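Local coordinates for protein beta-galactosidase (Bacteroides thetaiotaomicron, PDB 5MUJ) that probably hydrolyses arabinofuranosyl linkages of plant pectin and binds a glycan from chain B of rhamnogalacturonan II, at residues A[69-74]-A[96-101]; A[268-273]-A[289-294]. One frame throughout, in Å; residues are numbered along the deposited sequence.

Contact 1. Residues A[69-74]-A[96-101]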
# COMPACT_ATOMS: atom_id res chain seq x y z
N GLY A 69 3.27 -21.95 -0.23
CA GLY A 69 3.88 -23.08 0.44
C GLY A 69 4.04 -22.67 1.89
O GLY A 69 3.07 -22.25 2.52
N ASP A 70 5.27 -22.76 2.40
CA ASP A 70 5.60 -22.18 3.71
C ASP A 70 6.59 -21.02 3.59
O ASP A 70 7.12 -20.56 4.60
CB ASP A 70 6.15 -23.25 4.65
CG ASP A 70 5.17 -24.40 4.86
OD1 ASP A 70 3.96 -24.13 5.00
OD2 ASP A 70 5.62 -25.57 4.88
N LYS A 71 6.81 -20.53 2.36
CA LYS A 71 7.67 -19.37 2.13
C LYS A 71 6.87 -18.07 2.16
O LYS A 71 5.82 -17.98 1.52
CB LYS A 71 8.32 -19.44 0.76
CG LYS A 71 9.44 -18.43 0.53
CD LYS A 71 10.76 -18.86 1.19
CE LYS A 71 11.45 -19.98 0.43
NZ LYS A 71 12.74 -20.36 1.06
N TRP A 72 7.42 -17.08 2.85
CA TRP A 72 6.85 -15.74 2.86
C TRP A 72 7.50 -14.89 1.76
O TRP A 72 8.72 -14.91 1.56
CB TRP A 72 7.05 -15.07 4.21
CG TRP A 72 6.34 -15.78 5.33
CD1 TRP A 72 6.86 -16.68 6.24
CD2 TRP A 72 4.95 -15.68 5.63
NE1 TRP A 72 5.88 -17.13 7.07
CE2 TRP A 72 4.70 -16.52 6.74
CE3 TRP A 72 3.89 -14.95 5.09
CZ2 TRP A 72 3.41 -16.65 7.30
CZ3 TRP A 72 2.63 -15.08 5.65
CH2 TRP A 72 2.40 -15.89 6.74
N LEU A 73 6.67 -14.14 1.04
CA LEU A 73 7.12 -13.30 -0.06
C LEU A 73 6.70 -11.84 0.20
O LEU A 73 5.71 -11.63 0.88
CB LEU A 73 6.51 -13.83 -1.33
CG LEU A 73 6.91 -15.27 -1.67
CD1 LEU A 73 6.01 -15.81 -2.75
CD2 LEU A 73 8.36 -15.32 -2.09
N MSE A 74 7.55 -10.88 -0.18
CA MSE A 74 7.20 -9.46 -0.10
C MSE A 74 7.55 -8.79 -1.39
O MSE A 74 8.70 -8.77 -1.80
CB MSE A 74 7.98 -8.78 1.04
CG MSE A 74 7.54 -7.32 1.19
SE MSE A 74 8.91 -6.31 2.13
CE MSE A 74 8.88 -7.33 3.82
N GLU A 96 12.20 -12.76 -0.38
CA GLU A 96 11.67 -13.92 0.35
C GLU A 96 12.15 -14.00 1.82
O GLU A 96 13.13 -13.38 2.19
CB GLU A 96 12.03 -15.24 -0.36
CG GLU A 96 13.53 -15.57 -0.38
CD GLU A 96 13.87 -16.90 -0.97
OE1 GLU A 96 13.12 -17.44 -1.81
OE2 GLU A 96 14.91 -17.42 -0.56
N SER A 97 11.39 -14.76 2.62
CA SER A 97 11.65 -15.00 4.05
C SER A 97 11.06 -16.32 4.49
O SER A 97 9.99 -16.77 4.03
CB SER A 97 11.04 -13.90 4.92
OG SER A 97 11.28 -14.15 6.30
N ASP A 98 11.78 -16.93 5.43
CA ASP A 98 11.28 -18.10 6.17
C ASP A 98 10.63 -17.74 7.50
O ASP A 98 9.99 -18.62 8.11
CB ASP A 98 12.41 -19.10 6.44
CG ASP A 98 13.01 -19.66 5.17
OD1 ASP A 98 12.27 -20.22 4.33
OD2 ASP A 98 14.24 -19.58 5.04
N ASN A 99 10.82 -16.52 8.01
CA ASN A 99 10.38 -16.24 9.39
C ASN A 99 9.66 -14.90 9.58
O ASN A 99 9.46 -14.45 10.71
CB ASN A 99 11.58 -16.33 10.37
CG ASN A 99 12.60 -15.25 10.13
OD1 ASN A 99 12.46 -14.44 9.20
ND2 ASN A 99 13.63 -15.22 10.95
N LEU A 100 9.26 -14.30 8.45
CA LEU A 100 8.69 -12.92 8.38
C LEU A 100 9.60 -11.75 8.80
O LEU A 100 9.24 -10.59 8.58
CB LEU A 100 7.32 -12.81 9.08
CG LEU A 100 6.17 -13.59 8.46
CD1 LEU A 100 5.03 -13.85 9.43
CD2 LEU A 100 5.70 -12.78 7.26
N LEU A 101 10.80 -12.01 9.31
CA LEU A 101 11.65 -10.99 9.89
C LEU A 101 12.91 -10.71 9.07
O LEU A 101 13.31 -9.56 8.91
CB LEU A 101 12.07 -11.44 11.32
CG LEU A 101 10.91 -11.60 12.30
CD1 LEU A 101 11.44 -12.30 13.59
CD2 LEU A 101 10.19 -10.25 12.56
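An antiparallel strand pairing, extended by an aromatic-aliphatic contact, joins Trp72 to Ser97 and Leu100 at the end of the hairpin 71-79/90-97, in the second and third strands of a four-stranded sheet. Trp72 and Ser97 form a hydrogen-bonded pair (Trp72 N to Ser97 O 2.8 Å, Ser97 N to Trp72 O 2.9 Å). Beyond Ser97 the chain turns past the indole edge and sets the Leu100 side chain over one face. Leu100 CG sits 3.6 Å from the centroid of the Trp72 five-membered ring, 5° off its normal, a CH-pi contact; Leu100 CD2 lies over the same face, 3.4 Å from Trp72 CD2. The tryptophan ring also meets His340 edge-to-face. Replacing Trp72 by an alanine would probably leave Leu100 without the flat surface it rests on and open a gap beside His340. Lys71, on the face of Leu73 and Glu96, bends at chi2 and chi3 (78° and 75°), bringing Lys71 NZ within 3.3 Å of Asp98 OD1, a salt bridge whose hydrogen bond is weak. A longer ion pair runs to Glu96, itself bridged to Arg104. These Lys71 ion pairs probably hold less firmly than the two backbone bonds and the indole-Leu100 contact.

Contact 2. Residues A[268-273]-A[289-294]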
# COMPACT_ATOMS: atom_id res chain seq x y z
N GLY A 268 -3.95 19.76 2.22
CA GLY A 268 -2.82 18.94 1.86
C GLY A 268 -2.77 17.61 2.60
O GLY A 268 -1.81 16.87 2.41
N THR A 269 -3.79 17.27 3.40
CA THR A 269 -3.74 16.01 4.19
C THR A 269 -3.89 14.80 3.28
O THR A 269 -4.71 14.83 2.33
CB THR A 269 -4.88 15.94 5.23
OG1 THR A 269 -4.77 17.07 6.09
CG2 THR A 269 -4.82 14.65 6.07
N ILE A 270 -3.13 13.75 3.59
CA ILE A 270 -3.14 12.54 2.81
C ILE A 270 -3.79 11.47 3.64
O ILE A 270 -3.45 11.30 4.80
CB ILE A 270 -1.71 12.11 2.42
CG1 ILE A 270 -1.14 13.09 1.40
CG2 ILE A 270 -1.71 10.74 1.78
CD1 ILE A 270 0.35 12.89 1.12
N THR A 271 -4.70 10.74 3.02
CA THR A 271 -5.27 9.52 3.55
C THR A 271 -5.04 8.50 2.44
O THR A 271 -5.48 8.72 1.29
CB THR A 271 -6.78 9.64 3.84
OG1 THR A 271 -7.03 10.75 4.73
CG2 THR A 271 -7.34 8.33 4.44
N GLY A 272 -4.35 7.40 2.78
CA GLY A 272 -4.13 6.43 1.77
C GLY A 272 -3.60 5.07 2.14
O GLY A 272 -3.65 4.62 3.29
N ASP A 273 -3.13 4.41 1.10
CA ASP A 273 -2.71 3.03 1.13
C ASP A 273 -3.62 2.14 1.97
O ASP A 273 -3.19 1.47 2.91
CB ASP A 273 -1.22 2.92 1.51
CG ASP A 273 -0.30 3.53 0.43
OD1 ASP A 273 -0.76 4.40 -0.36
OD2 ASP A 273 0.88 3.12 0.34
N SER A 289 -1.93 8.15 7.16
CA SER A 289 -2.22 9.54 6.93
C SER A 289 -0.96 10.36 7.10
O SER A 289 -0.05 9.97 7.83
CB SER A 289 -3.30 10.01 7.90
OG SER A 289 -3.79 11.30 7.52
N ALA A 290 -0.87 11.45 6.38
CA ALA A 290 0.24 12.40 6.51
C ALA A 290 -0.32 13.80 6.50
O ALA A 290 -1.37 14.06 5.86
CB ALA A 290 1.29 12.25 5.42
N PHE A 291 0.39 14.71 7.17
CA PHE A 291 0.02 16.16 7.19
C PHE A 291 -1.41 16.33 7.69
O PHE A 291 -2.18 17.16 7.19
CB PHE A 291 0.24 16.81 5.82
CG PHE A 291 1.56 16.45 5.22
CD1 PHE A 291 2.74 16.73 5.92
CD2 PHE A 291 1.64 15.74 4.02
CE1 PHE A 291 3.97 16.34 5.41
CE2 PHE A 291 2.87 15.35 3.51
CZ PHE A 291 4.03 15.64 4.21
N GLU A 292 -1.76 15.53 8.70
CA GLU A 292 -3.00 15.66 9.46
C GLU A 292 -2.77 16.69 10.58
O GLU A 292 -1.90 16.51 11.41
CB GLU A 292 -3.39 14.29 10.04
CG GLU A 292 -4.48 14.23 11.06
CD GLU A 292 -5.70 15.06 10.70
OE1 GLU A 292 -6.22 14.90 9.59
OE2 GLU A 292 -6.13 15.85 11.56
N PRO A 293 -3.54 17.81 10.61
CA PRO A 293 -3.26 18.80 11.68
C PRO A 293 -3.35 18.33 13.15
O PRO A 293 -2.67 18.90 14.01
CB PRO A 293 -4.31 19.88 11.46
CG PRO A 293 -4.82 19.68 10.08
CD PRO A 293 -4.56 18.28 9.65
N SER A 294 -4.18 17.32 13.43
CA SER A 294 -4.41 16.81 14.81
C SER A 294 -3.28 15.95 15.41
O SER A 294 -3.38 15.58 16.58
CB SER A 294 -5.70 16.00 14.85
OG SER A 294 -5.64 14.91 13.96
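Ser289 meets Ile270 at the open end of an antiparallel pairing between the first two strands of a blade in what the five four-stranded sheets indicate is a five-bladed beta-propeller. Ser289 OG, placed opposite its own backbone N (chi1 -169°), swings across to the neighbouring strand and donates to Ile270 O at 2.7 Å. Ile270 O takes a second bond, from Ala290 N at 3.0 Å, and the two donors reach it from opposite faces of its plane, so that one buried acceptor is gripped twice. Ala290 O completes the hydrogen-bonded pair by accepting from Ile270 N, an almost straight bond of 2.9 Å with 175° at the hydrogen. The alanine methyl group lies alongside the isoleucine side chain, and both residues belong to the glycan pocket, where they touch a bound rhamnose.

At Phe291 the backbone turns out of the strand with a positive phi. Phe291 O is held by Thr269 OG1 at 2.8 Å, the donor tilted 34° from the carbonyl plane. The phenyl ring receives Ile270 CD1 at its edge, 4.3 Å from Phe291 CE2, while Ala290 CB lies over part of one face. The Phe291 side chain comes to about 3 Å (nearest atoms) from a bound arabinose, and the residue also touches the galactose, so the end of the pairing shapes a wall of the sugar site.

Glu292 and Pro293 both lie on the side of Thr269 that carries OG1 and CG2: Glu292 OE1 is 3.8 Å from Thr269 CG2, and Pro293 CD lies near Thr269 OG1. Beyond them, Ser294 folds back on Glu292. Its backbone N and hydroxyl both donate to Glu292 OE2, approaching from opposite faces of the carboxylate plane, with Ser294 OG 2.6 Å from Glu292 OE2.

In the fold
Contact 1 closes before contact 2 opens along the chain, and their centres lie about 31 Å apart on opposite sides of the chain's centre. Each ties together neighbouring strands of a hairpin within one sheet: strands 71-79 and 90-97 for contact 1, 270-279 and 282-290 for contact 2. The sheets 59-110 and 270-314 are separate blades. In chain order, two other sheets come between them; the fifth combines strand 45-51 with three strands from 331-363, joining the two ends of the chain, and contact 1 packs against it through Tyr345 and Phe347. Only contact 2 contributes to the glycan pocket, so a similar hairpin pairing lies beside the next sheet in one blade and lines the sugar site in another.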